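Local coordinates for glutathione S-transferase 2 (Heligmosomoides polygyrus, PDB 1TW9), which probably catalyses the conjugation of glutathione to electrophilic substrates such as organic halides, releasing a halide ion, at residues 6-11 against 17-22; 145-150 against 186-191; 160-165 against 196-201; 173-176 against 180-183. All coordinates share one frame; numbering follows the deposited sequence.

How the contacts relate
Along the chain, contact 1 closes before the others open: it ties strand 4-9 to helix 16-24 in the thioredoxin-like N-terminal domain, while contacts 2, 3 and 4 all lie in the helical C-terminal domain. Contacts 2 and 3 alternate in sequence, their centres about 13 Å apart, and contact 4 falls within the span of both. One place where the two domains meet is where contacts 1 and 3, centres about 12 Å apart, touch: Gln20 NE2 lies 3.0 Å from Glu162 OE2, a probable hydrogen bond, and Arg19 packs on Trp197. Contacts 1 and 3 thus help couple the domains, whereas contacts 2 and 4 tie loops to helix 179-189 within the second.

Contact 1: 6-11 against 17-22; sequences LTYFNG and CARQVF. Unlike the reference sequence in segment 17-22: Val21 (reference Ile).
The carbonyl oxygen of Gly11 is gripped by both terminal nitrogens of one guanidinium. Arg19 NH1 donates to Gly11 O at 2.8 Å with an N-H...O angle of 143°, and Arg19 NH2 adds a weak bond to the same oxygen at 3.1 Å. The NH1 donor is tilted 28° from the carbonyl plane, so the approach is oblique to the peptide. Phe9 O lies at the guanidinium edge, 3.4 Å from Arg19 NH2. That nitrogen also reaches the edge of the Tyr8 ring, 3.7 Å from Tyr8 CD2; with ring and guanidinium planes 61° apart, this is an edge contact and no cation-pi stack. Tyr8 OH itself bonds to the backbone N of Ala14. The aliphatic part of the arginine is used too: Leu6 CD2 sits 3.5 Å from Arg19 CG and 4.2 Å from Ala18 CB, the leucine crossing the arginine at about a right angle. These pairs join the first strand and helix of the beta-alpha-beta unit 4-34 in the thioredoxin-like domain, with the axes of the short strand and helix segments 10.4 Å apart. Arg19 runs extended from CG to NE, which carries its head from the helix to the turn after the strand. Salt bridges from Arg19 NE to Asp31 and from NH1 to Glu16 also engage the head and would probably balance its buried charge. A leucine in place of Arg19 would probably leave Gly11 O without its two donors and Asp31 and Glu16 without their cationic mate.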
loop_
_atom_site.group_PDB
_atom_site.type_symbol
_atom_site.label_atom_id
_atom_site.label_comp_id
_atom_site.label_asym_id
_atom_site.label_seq_id
_atom_site.Cartn_x
_atom_site.Cartn_y
_atom_site.Cartn_z
ATOM N N LEU A 6 14.208 -13.862 1.790
ATOM C CA LEU A 6 12.744 -13.684 1.783
ATOM C C LEU A 6 12.143 -14.896 2.555
ATOM O O LEU A 6 12.439 -16.047 2.221
ATOM C CB LEU A 6 12.218 -13.717 0.378
ATOM C CG LEU A 6 10.694 -13.408 0.282
ATOM C CD1 LEU A 6 10.279 -12.013 0.694
ATOM C CD2 LEU A 6 10.182 -13.761 -1.165
ATOM N N THR A 7 11.342 -14.619 3.586
ATOM C CA THR A 7 10.716 -15.686 4.388
ATOM C C THR A 7 9.179 -15.590 4.137
ATOM O O THR A 7 8.554 -14.512 4.273
ATOM C CB THR A 7 11.061 -15.500 5.870
ATOM O OG1 THR A 7 12.492 -15.690 6.066
ATOM C CG2 THR A 7 10.391 -16.595 6.659
ATOM N N TYR A 8 8.601 -16.739 3.792
ATOM C CA TYR A 8 7.185 -16.838 3.498
ATOM C C TYR A 8 6.798 -18.311 3.666
ATOM O O TYR A 8 7.599 -19.115 4.053
ATOM C CB TYR A 8 6.856 -16.266 2.115
ATOM C CG TYR A 8 5.376 -16.179 1.845
ATOM C CD1 TYR A 8 4.547 -15.436 2.665
ATOM C CD2 TYR A 8 4.800 -16.859 0.793
ATOM C CE1 TYR A 8 3.201 -15.381 2.429
ATOM C CE2 TYR A 8 3.481 -16.831 0.568
ATOM C CZ TYR A 8 2.660 -16.052 1.403
ATOM O OH TYR A 8 1.291 -15.990 1.190
ATOM N N PHE A 9 5.546 -18.645 3.401
ATOM C CA PHE A 9 5.111 -20.002 3.329
ATOM C C PHE A 9 5.496 -20.647 2.010
ATOM O O PHE A 9 6.014 -19.964 1.088
ATOM C CB PHE A 9 3.610 -20.037 3.532
ATOM C CG PHE A 9 3.209 -19.606 4.902
ATOM C CD1 PHE A 9 3.626 -20.338 6.004
ATOM C CD2 PHE A 9 2.428 -18.497 5.104
ATOM C CE1 PHE A 9 3.288 -19.957 7.281
ATOM C CE2 PHE A 9 2.065 -18.143 6.407
ATOM C CZ PHE A 9 2.514 -18.870 7.464
ATOM N N ASN A 10 5.320 -21.969 1.942
ATOM C CA ASN A 10 5.588 -22.684 0.690
ATOM C C ASN A 10 4.426 -22.526 -0.247
ATOM O O ASN A 10 3.621 -23.417 -0.445
ATOM C CB ASN A 10 5.908 -24.186 0.868
ATOM C CG ASN A 10 6.341 -24.832 -0.416
ATOM O OD1 ASN A 10 6.751 -24.152 -1.331
ATOM N ND2 ASN A 10 6.248 -26.159 -0.476
ATOM N N GLY A 11 4.385 -21.355 -0.832
ATOM C CA GLY A 11 3.459 -21.031 -1.856
ATOM C C GLY A 11 3.772 -19.716 -2.506
ATOM O O GLY A 11 4.640 -19.001 -2.085
ATOM N N CYS A 17 5.230 -11.846 -5.660
ATOM C CA CYS A 17 5.611 -10.631 -6.430
ATOM C C CYS A 17 7.056 -10.299 -6.104
ATOM O O CYS A 17 7.901 -10.141 -7.007
ATOM C CB CYS A 17 4.571 -9.555 -6.157
ATOM S SG CYS A 17 4.914 -8.056 -7.088
ATOM N N ALA A 18 7.402 -10.363 -4.824
ATOM C CA ALA A 18 8.799 -10.166 -4.445
ATOM C C ALA A 18 9.755 -11.116 -5.211
ATOM O O ALA A 18 10.844 -10.701 -5.713
ATOM C CB ALA A 18 8.937 -10.216 -2.982
ATOM N N ARG A 19 9.418 -12.417 -5.235
ATOM C CA ARG A 19 10.217 -13.424 -5.923
ATOM C C ARG A 19 10.353 -13.092 -7.356
ATOM O O ARG A 19 11.412 -13.266 -7.976
ATOM C CB ARG A 19 9.603 -14.818 -5.743
ATOM C CG ARG A 19 9.531 -15.287 -4.302
ATOM C CD ARG A 19 9.192 -16.780 -4.312
ATOM N NE ARG A 19 8.899 -17.305 -2.960
ATOM C CZ ARG A 19 7.680 -17.582 -2.528
ATOM N NH1 ARG A 19 6.618 -17.382 -3.312
ATOM N NH2 ARG A 19 7.540 -18.114 -1.336
ATOM N N GLN A 20 9.273 -12.575 -7.951
ATOM C CA GLN A 20 9.356 -12.210 -9.347
ATOM C C GLN A 20 10.184 -10.906 -9.621
ATOM O O GLN A 20 10.807 -10.791 -10.660
ATOM C CB GLN A 20 8.015 -12.181 -9.971
ATOM C CG GLN A 20 7.374 -13.538 -9.999
ATOM C CD GLN A 20 6.116 -13.615 -10.753
ATOM O OE1 GLN A 20 5.781 -12.662 -11.480
ATOM N NE2 GLN A 20 5.400 -14.713 -10.604
ATOM N N VAL A 21 10.197 -9.968 -8.674
ATOM C CA VAL A 21 11.084 -8.807 -8.780
ATOM C C VAL A 21 12.535 -9.281 -8.772
ATOM O O VAL A 21 13.341 -8.871 -9.562
ATOM C CB VAL A 21 10.794 -7.783 -7.694
ATOM C CG1 VAL A 21 11.827 -6.691 -7.710
ATOM C CG2 VAL A 21 9.364 -7.161 -7.973
ATOM N N PHE A 22 12.829 -10.150 -7.832
ATOM C CA PHE A 22 14.172 -10.711 -7.763
ATOM C C PHE A 22 14.550 -11.377 -9.079
ATOM O O PHE A 22 15.655 -11.216 -9.596
ATOM C CB PHE A 22 14.265 -11.762 -6.636
ATOM C CG PHE A 22 14.495 -11.158 -5.204
ATOM C CD1 PHE A 22 15.489 -10.204 -4.975
ATOM C CD2 PHE A 22 13.660 -11.502 -4.154
ATOM C CE1 PHE A 22 15.680 -9.704 -3.711
ATOM C CE2 PHE A 22 13.885 -11.008 -2.892
ATOM C CZ PHE A 22 14.879 -10.105 -2.670
#

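Contact 2: 145-150 against 186-191; sequences SGFLVG and ERIQQT
Gly146 lies against the guanidinium of Arg187, its CA 3.5 Å above one face of that group and displaced toward the rim. The Gly146 O is 2.8 Å from Arg187 NH1, and 3.6 Å separates Arg187 CD from the same oxygen, so the end of the arginine lies along the glycine backbone. Absence of a side chain matters here: a CB at Gly146 would clash with Arg187 NE, and the backbone angles, with phi 94°, would also press it against the preceding carbonyl. The arginine chain leaves the helix with CG anti to the backbone N (chi1 175°) and bends at chi3, which turns the guanidinium face to the glycine. Beside this pair, the methyl Ile188 CD1 meets the edge of the Phe147 ring, 3.9 Å from Phe147 CE2, near the ring plane. Together the two pairs join the loop between helices 119-142 and 155-170 to helix 179-189 of the all-helical C-terminal domain. Farther out, an ST turn fixes the loop: Phe147 N donates to Ser145 OG at 3.2 Å with an N-H...O angle of 163°. The same hydroxyl donates to Gly150 O at 2.7 Å, drawing the two ends of the loop segment together. Leu148 N bonds to Asp157 of helix 155-170, and both Phe147 and Ile188 also pack on Asp157 and on Ile153.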
loop_
_atom_site.group_PDB
_atom_site.type_symbol
_atom_site.label_atom_id
_atom_site.label_comp_id
_atom_site.label_asym_id
_atom_site.label_seq_id
_atom_site.Cartn_x
_atom_site.Cartn_y
_atom_site.Cartn_z
ATOM N N SER A 145 2.793 1.245 -24.725
ATOM C CA SER A 145 3.930 0.397 -24.474
ATOM C C SER A 145 3.581 -1.063 -24.227
ATOM O O SER A 145 4.439 -1.933 -24.398
ATOM C CB SER A 145 4.699 0.927 -23.271
ATOM O OG SER A 145 3.982 0.732 -22.059
ATOM N N GLY A 146 2.367 -1.302 -23.804
ATOM C CA GLY A 146 1.924 -2.620 -23.366
ATOM C C GLY A 146 2.012 -2.899 -21.874
ATOM O O GLY A 146 1.534 -3.899 -21.425
ATOM N N PHE A 147 2.615 -1.974 -21.139
ATOM C CA PHE A 147 2.678 -1.996 -19.689
ATOM C C PHE A 147 1.611 -1.153 -19.075
ATOM O O PHE A 147 0.923 -0.366 -19.790
ATOM C CB PHE A 147 4.066 -1.555 -19.195
ATOM C CG PHE A 147 5.172 -2.349 -19.800
ATOM C CD1 PHE A 147 5.984 -1.788 -20.773
ATOM C CD2 PHE A 147 5.362 -3.672 -19.470
ATOM C CE1 PHE A 147 6.968 -2.527 -21.371
ATOM C CE2 PHE A 147 6.346 -4.444 -20.100
ATOM C CZ PHE A 147 7.185 -3.867 -21.006
ATOM N N LEU A 148 1.391 -1.344 -17.788
ATOM C CA LEU A 148 0.359 -0.588 -17.075
ATOM C C LEU A 148 0.702 0.892 -16.950
ATOM O O LEU A 148 -0.171 1.744 -17.137
ATOM C CB LEU A 148 0.050 -1.223 -15.759
ATOM C CG LEU A 148 -0.823 -2.480 -15.822
ATOM C CD1 LEU A 148 -0.823 -3.177 -14.552
ATOM C CD2 LEU A 148 -2.221 -2.040 -16.208
ATOM N N VAL A 149 1.972 1.196 -16.637
ATOM C CA VAL A 149 2.452 2.571 -16.393
ATOM C C VAL A 149 3.756 2.752 -17.059
ATOM O O VAL A 149 4.700 1.947 -16.835
ATOM C CB VAL A 149 2.597 2.929 -14.848
ATOM C CG1 VAL A 149 3.160 4.294 -14.616
ATOM C CG2 VAL A 149 1.233 2.812 -14.155
ATOM N N GLY A 150 3.864 3.799 -17.882
ATOM C CA GLY A 150 5.117 4.110 -18.467
ATOM C C GLY A 150 5.538 3.135 -19.536
ATOM O O GLY A 150 4.807 2.277 -19.971
ATOM N N GLU A 186 0.192 -12.315 -20.924
ATOM C CA GLU A 186 1.125 -13.150 -21.680
ATOM C C GLU A 186 2.456 -12.442 -21.879
ATOM O O GLU A 186 3.518 -13.051 -21.747
ATOM C CB GLU A 186 0.521 -13.538 -22.978
ATOM C CG GLU A 186 -0.668 -14.436 -22.779
ATOM C CD GLU A 186 -0.407 -15.885 -22.352
ATOM O OE1 GLU A 186 -1.441 -16.591 -22.218
ATOM O OE2 GLU A 186 0.745 -16.375 -22.142
ATOM N N ARG A 187 2.393 -11.160 -22.156
ATOM C CA ARG A 187 3.632 -10.396 -22.348
ATOM C C ARG A 187 4.479 -10.453 -21.102
ATOM O O ARG A 187 5.675 -10.653 -21.159
ATOM C CB ARG A 187 3.220 -8.960 -22.591
ATOM C CG ARG A 187 4.265 -7.941 -22.708
ATOM C CD ARG A 187 3.604 -6.549 -22.840
ATOM N NE ARG A 187 2.761 -6.440 -24.070
ATOM C CZ ARG A 187 1.441 -6.179 -24.148
ATOM N NH1 ARG A 187 0.601 -5.946 -23.094
ATOM N NH2 ARG A 187 0.956 -6.132 -25.366
ATOM N N ILE A 188 3.855 -10.246 -19.960
ATOM C CA ILE A 188 4.600 -10.201 -18.704
ATOM C C ILE A 188 5.172 -11.566 -18.375
ATOM O O ILE A 188 6.298 -11.717 -17.985
ATOM C CB ILE A 188 3.744 -9.654 -17.563
ATOM C CG1 ILE A 188 3.299 -8.236 -17.876
ATOM C CG2 ILE A 188 4.535 -9.657 -16.238
ATOM C CD1 ILE A 188 4.432 -7.269 -18.231
ATOM N N GLN A 189 4.339 -12.567 -18.496
ATOM C CA GLN A 189 4.730 -13.904 -18.064
ATOM C C GLN A 189 5.653 -14.605 -19.027
ATOM O O GLN A 189 6.248 -15.625 -18.629
ATOM C CB GLN A 189 3.533 -14.757 -17.684
ATOM C CG GLN A 189 2.717 -14.093 -16.522
ATOM C CD GLN A 189 2.511 -14.971 -15.337
ATOM O OE1 GLN A 189 2.845 -14.632 -14.150
ATOM N NE2 GLN A 189 1.972 -16.108 -15.614
ATOM N N GLN A 190 5.752 -14.124 -20.272
ATOM C CA GLN A 190 6.749 -14.605 -21.212
ATOM C C GLN A 190 8.054 -13.796 -21.185
ATOM O O GLN A 190 9.029 -14.149 -21.880
ATOM C CB GLN A 190 6.161 -14.612 -22.628
ATOM C CG GLN A 190 5.010 -15.646 -22.812
ATOM C CD GLN A 190 5.367 -17.089 -22.334
ATOM O OE1 GLN A 190 4.725 -17.619 -21.422
ATOM N NE2 GLN A 190 6.374 -17.672 -22.905
ATOM N N THR A 191 8.115 -12.724 -20.380
ATOM C CA THR A 191 9.380 -11.978 -20.215
ATOM C C THR A 191 10.445 -12.992 -19.803
ATOM O O THR A 191 10.169 -13.758 -18.876
ATOM C CB THR A 191 9.192 -10.912 -19.133
ATOM O OG1 THR A 191 8.117 -10.031 -19.517
ATOM C CG2 THR A 191 10.337 -10.062 -19.039
#

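Contact 3: 160-165 against 196-201; sequences VAEHVA and KWIETR
Glu162 and Arg201 approach from opposite directions and meet in a salt bridge, the close part of this contact. Arg201 NH2 faces both carboxylate oxygens, lying 3.2 Å from Glu162 OE1 and from Glu162 OE2. Both bonds are weak: the one to OE2 is nearly straight at 168°, with that oxygen at the guanidinium edge, while the one to OE1 is bent to 135°. With the carboxylate and guanidinium planes 86° apart, one nitrogen serves both oxygens, instead of two nitrogens pairing in parallel. Glu162 bends at its second torsion, which brings the carboxylate round to the arginine. From within its own segment the arginine is positioned by Trp197, whose ring has Arg201 CB 3.5 Å above it, offset toward the rim, and by Ile198, whose CG1 stands 3.9 Å over a guanidinium face.

The looser side holds a water, which accepts from Arg201 NH1 at 3.0 Å and donates weakly to Glu162 OE2; Ile198 CD1 comes only to 4.3 Å from Glu162 OE2.

Each charge has a stronger partner in the N-terminal domain: Glu162 OE2 with Gln20 NE2, and Arg201 NH2 with Glu16, which also takes the Trp197 NE1 hydrogen. The site is thus a polar, partly hydrated junction between helices 155-170 and 192-200 where the C-terminal helical bundle meets the thioredoxin-like domain of a glutathione transferase.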
loop_
_atom_site.group_PDB
_atom_site.type_symbol
_atom_site.label_atom_id
_atom_site.label_comp_id
_atom_site.label_asym_id
_atom_site.label_seq_id
_atom_site.Cartn_x
_atom_site.Cartn_y
_atom_site.Cartn_z
ATOM N N VAL A 160 -0.264 -7.957 -11.247
ATOM C CA VAL A 160 -1.498 -8.138 -12.034
ATOM C C VAL A 160 -1.440 -9.378 -12.900
ATOM O O VAL A 160 -2.394 -10.219 -12.821
ATOM C CB VAL A 160 -1.894 -6.869 -12.787
ATOM C CG1 VAL A 160 -3.140 -7.124 -13.703
ATOM C CG2 VAL A 160 -2.275 -5.754 -11.741
ATOM N N ALA A 161 -0.338 -9.562 -13.648
ATOM C CA ALA A 161 -0.218 -10.644 -14.613
ATOM C C ALA A 161 -0.269 -11.973 -13.862
ATOM O O ALA A 161 -0.877 -12.926 -14.302
ATOM C CB ALA A 161 1.082 -10.549 -15.412
ATOM N N GLU A 162 0.353 -12.036 -12.694
ATOM C CA GLU A 162 0.341 -13.300 -11.960
ATOM C C GLU A 162 -1.032 -13.670 -11.456
ATOM O O GLU A 162 -1.464 -14.815 -11.544
ATOM C CB GLU A 162 1.354 -13.227 -10.789
ATOM C CG GLU A 162 1.355 -14.448 -9.870
ATOM C CD GLU A 162 1.980 -15.723 -10.487
ATOM O OE1 GLU A 162 1.639 -16.820 -9.982
ATOM O OE2 GLU A 162 2.750 -15.691 -11.509
ATOM N N HIS A 163 -1.798 -12.670 -11.005
ATOM C CA HIS A 163 -3.128 -12.895 -10.539
ATOM C C HIS A 163 -4.002 -13.362 -11.697
ATOM O O HIS A 163 -4.736 -14.327 -11.573
ATOM C CB HIS A 163 -3.719 -11.626 -9.915
ATOM C CG HIS A 163 -5.129 -11.816 -9.433
ATOM N ND1 HIS A 163 -5.462 -12.675 -8.395
ATOM C CD2 HIS A 163 -6.304 -11.360 -9.932
ATOM C CE1 HIS A 163 -6.770 -12.688 -8.255
ATOM N NE2 HIS A 163 -7.307 -11.901 -9.171
ATOM N N VAL A 164 -3.902 -12.690 -12.812
ATOM C CA VAL A 164 -4.695 -12.999 -13.992
ATOM C C VAL A 164 -4.399 -14.422 -14.503
ATOM O O VAL A 164 -5.326 -15.145 -14.861
ATOM C CB VAL A 164 -4.507 -11.866 -15.067
ATOM C CG1 VAL A 164 -5.169 -12.261 -16.396
ATOM C CG2 VAL A 164 -5.081 -10.568 -14.533
ATOM N N ALA A 165 -3.131 -14.825 -14.484
ATOM C CA ALA A 165 -2.724 -16.170 -14.871
ATOM C C ALA A 165 -3.324 -17.206 -13.967
ATOM O O ALA A 165 -3.900 -18.217 -14.400
ATOM C CB ALA A 165 -1.179 -16.296 -14.869
ATOM N N LYS A 196 11.295 -18.048 -17.058
ATOM C CA LYS A 196 12.242 -19.007 -16.448
ATOM C C LYS A 196 11.878 -19.308 -14.999
ATOM O O LYS A 196 11.885 -20.492 -14.549
ATOM C CB LYS A 196 13.630 -18.437 -16.462
ATOM C CG LYS A 196 14.681 -19.402 -15.948
ATOM C CD LYS A 196 15.943 -18.635 -15.625
ATOM C CE LYS A 196 17.223 -19.490 -15.662
ATOM N NZ LYS A 196 18.322 -18.855 -14.858
ATOM N N TRP A 197 11.513 -18.283 -14.261
ATOM C CA TRP A 197 11.132 -18.463 -12.856
ATOM C C TRP A 197 9.840 -19.295 -12.794
ATOM O O TRP A 197 9.738 -20.200 -11.980
ATOM C CB TRP A 197 10.930 -17.132 -12.127
ATOM C CG TRP A 197 10.253 -17.287 -10.811
ATOM C CD1 TRP A 197 9.030 -16.869 -10.501
ATOM C CD2 TRP A 197 10.749 -17.979 -9.650
ATOM N NE1 TRP A 197 8.700 -17.218 -9.216
ATOM C CE2 TRP A 197 9.764 -17.899 -8.664
ATOM C CE3 TRP A 197 11.911 -18.706 -9.353
ATOM C CZ2 TRP A 197 9.891 -18.503 -7.415
ATOM C CZ3 TRP A 197 12.025 -19.227 -8.080
ATOM C CH2 TRP A 197 11.017 -19.175 -7.167
ATOM N N ILE A 198 8.870 -18.962 -13.623
ATOM C CA ILE A 198 7.590 -19.700 -13.614
ATOM C C ILE A 198 7.787 -21.168 -13.934
ATOM O O ILE A 198 7.189 -22.073 -13.243
ATOM C CB ILE A 198 6.563 -19.014 -14.503
ATOM C CG1 ILE A 198 6.202 -17.658 -13.893
ATOM C CG2 ILE A 198 5.360 -19.926 -14.684
ATOM C CD1 ILE A 198 5.330 -16.842 -14.795
ATOM N N GLU A 199 8.708 -21.463 -14.869
ATOM C CA GLU A 199 9.015 -22.819 -15.247
ATOM C C GLU A 199 9.674 -23.601 -14.141
ATOM O O GLU A 199 9.540 -24.829 -14.150
ATOM C CB GLU A 199 9.970 -22.856 -16.441
ATOM C CG GLU A 199 9.357 -22.349 -17.701
ATOM C CD GLU A 199 10.376 -22.246 -18.823
ATOM O OE1 GLU A 199 11.627 -22.361 -18.582
ATOM O OE2 GLU A 199 9.906 -22.033 -19.934
ATOM N N THR A 200 10.383 -22.914 -13.241
ATOM C CA THR A 200 11.205 -23.512 -12.208
ATOM C C THR A 200 10.747 -23.394 -10.757
ATOM O O THR A 200 11.313 -24.078 -9.881
ATOM C CB THR A 200 12.655 -23.047 -12.279
ATOM O OG1 THR A 200 12.757 -21.647 -12.034
ATOM C CG2 THR A 200 13.217 -23.257 -13.658
ATOM N N ARG A 201 9.716 -22.616 -10.498
ATOM C CA ARG A 201 9.304 -22.408 -9.113
ATOM C C ARG A 201 8.643 -23.687 -8.625
ATOM O O ARG A 201 8.155 -24.461 -9.419
ATOM C CB ARG A 201 8.363 -21.227 -8.977
ATOM C CG ARG A 201 7.129 -21.382 -9.727
ATOM C CD ARG A 201 6.303 -20.130 -9.642
ATOM N NE ARG A 201 5.112 -20.312 -10.433
ATOM C CZ ARG A 201 4.294 -19.346 -10.750
ATOM N NH1 ARG A 201 3.244 -19.622 -11.517
ATOM N NH2 ARG A 201 4.491 -18.119 -10.348
HETATM O O HOH W 1 1.696 -18.107 -13.640
#

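Contact 4: 173-176 against 180-183; sequences EYIE and EVKA
Ile175 has the most surface buried here, 76 Å², and it makes every contact between the two segments. Its CG1 lies 3.5 Å from Lys182 CB, closer than two carbons normally pack, while its CD1 reaches on to Val181 CG1 at 3.7 Å and to the backbone Lys182 N at 3.8 Å. The isoleucine thus straddles two successive residues of the helix, crossing the lysine side chain at about a right angle and the valine more obliquely. Its chi1 of -146° is off a staggered position, consistent with the close fit at CG1. Lys182, with 37 Å² buried, contributes the base of its chain, which runs extended beyond CG and carries the amino group off from the loop. Val181 presents CG1, and both it and Ile175 also pack on Val164 of helix 155-170. With an alanine at Ile175, CG1 and CD1 are gone, and the loop would probably lose its packing on Lys182 CB and Val181 CG1, opening a gap between loop and helix and leaving Val164 with less cover.

The loop that precedes helix 179-189 is therefore folded back on the helix's first turns. Across the two segments no hydrogen bond or salt bridge is made, which implies that this closure rests on apolar fit, with the lysine contributing its methylenes.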
loop_
_atom_site.group_PDB
_atom_site.type_symbol
_atom_site.label_atom_id
_atom_site.label_comp_id
_atom_site.label_asym_id
_atom_site.label_seq_id
_atom_site.Cartn_x
_atom_site.Cartn_y
_atom_site.Cartn_z
ATOM N N GLU A 173 -13.036 -18.628 -18.001
ATOM C CA GLU A 173 -13.839 -17.494 -18.455
ATOM C C GLU A 173 -13.389 -16.152 -17.843
ATOM O O GLU A 173 -13.872 -15.104 -18.200
ATOM C CB GLU A 173 -15.375 -17.759 -18.371
ATOM C CG GLU A 173 -16.155 -17.391 -17.112
ATOM C CD GLU A 173 -17.685 -17.617 -17.260
ATOM O OE1 GLU A 173 -18.164 -18.735 -16.909
ATOM O OE2 GLU A 173 -18.448 -16.697 -17.720
ATOM N N TYR A 174 -12.452 -16.180 -16.905
ATOM C CA TYR A 174 -12.004 -14.949 -16.228
ATOM C C TYR A 174 -11.593 -13.853 -17.196
ATOM O O TYR A 174 -11.847 -12.690 -16.970
ATOM C CB TYR A 174 -10.884 -15.294 -15.266
ATOM C CG TYR A 174 -10.347 -14.132 -14.434
ATOM C CD1 TYR A 174 -10.901 -13.806 -13.225
ATOM C CD2 TYR A 174 -9.273 -13.404 -14.858
ATOM C CE1 TYR A 174 -10.417 -12.732 -12.487
ATOM C CE2 TYR A 174 -8.768 -12.366 -14.133
ATOM C CZ TYR A 174 -9.378 -12.008 -12.957
ATOM O OH TYR A 174 -8.944 -10.946 -12.199
ATOM N N ILE A 175 -10.906 -14.255 -18.254
ATOM C CA ILE A 175 -10.345 -13.361 -19.208
ATOM C C ILE A 175 -11.234 -13.022 -20.407
ATOM O O ILE A 175 -10.893 -12.147 -21.243
ATOM C CB ILE A 175 -8.994 -14.015 -19.619
ATOM C CG1 ILE A 175 -7.991 -12.940 -19.898
ATOM C CG2 ILE A 175 -9.147 -15.104 -20.591
ATOM C CD1 ILE A 175 -7.905 -11.903 -18.794
ATOM N N GLU A 176 -12.395 -13.648 -20.446
ATOM C CA GLU A 176 -13.291 -13.408 -21.539
ATOM C C GLU A 176 -13.822 -11.990 -21.365
ATOM O O GLU A 176 -14.255 -11.607 -20.258
ATOM C CB GLU A 176 -14.404 -14.445 -21.582
ATOM C CG GLU A 176 -13.934 -15.840 -21.943
ATOM C CD GLU A 176 -15.041 -16.879 -22.036
ATOM O OE1 GLU A 176 -16.232 -16.483 -21.965
ATOM O OE2 GLU A 176 -14.739 -18.087 -22.256
ATOM N N GLU A 180 -7.117 -7.229 -23.843
ATOM C CA GLU A 180 -5.878 -6.442 -23.518
ATOM C C GLU A 180 -5.220 -6.960 -22.228
ATOM O O GLU A 180 -4.011 -7.032 -22.114
ATOM C CB GLU A 180 -6.174 -4.943 -23.394
ATOM C CG GLU A 180 -6.615 -4.243 -24.655
ATOM C CD GLU A 180 -8.101 -4.437 -25.005
ATOM O OE1 GLU A 180 -8.932 -4.903 -24.132
ATOM O OE2 GLU A 180 -8.449 -4.114 -26.188
ATOM N N VAL A 181 -6.045 -7.344 -21.258
ATOM C CA VAL A 181 -5.535 -7.873 -20.007
ATOM C C VAL A 181 -4.895 -9.213 -20.267
ATOM O O VAL A 181 -3.854 -9.496 -19.720
ATOM C CB VAL A 181 -6.637 -8.012 -18.950
ATOM C CG1 VAL A 181 -6.144 -8.801 -17.733
ATOM C CG2 VAL A 181 -7.167 -6.671 -18.518
ATOM N N LYS A 182 -5.518 -10.055 -21.094
ATOM C CA LYS A 182 -4.876 -11.337 -21.447
ATOM C C LYS A 182 -3.515 -11.116 -22.129
ATOM O O LYS A 182 -2.574 -11.847 -21.834
ATOM C CB LYS A 182 -5.730 -12.194 -22.417
ATOM C CG LYS A 182 -5.089 -13.607 -22.498
ATOM C CD LYS A 182 -5.770 -14.624 -23.219
ATOM C CE LYS A 182 -4.905 -15.939 -23.150
ATOM N NZ LYS A 182 -5.719 -17.091 -23.705
ATOM N N ALA A 183 -3.451 -10.179 -23.072
ATOM C CA ALA A 183 -2.275 -9.870 -23.868
ATOM C C ALA A 183 -1.160 -9.427 -22.911
ATOM O O ALA A 183 0.005 -9.794 -23.015
ATOM C CB ALA A 183 -2.605 -8.713 -24.826
#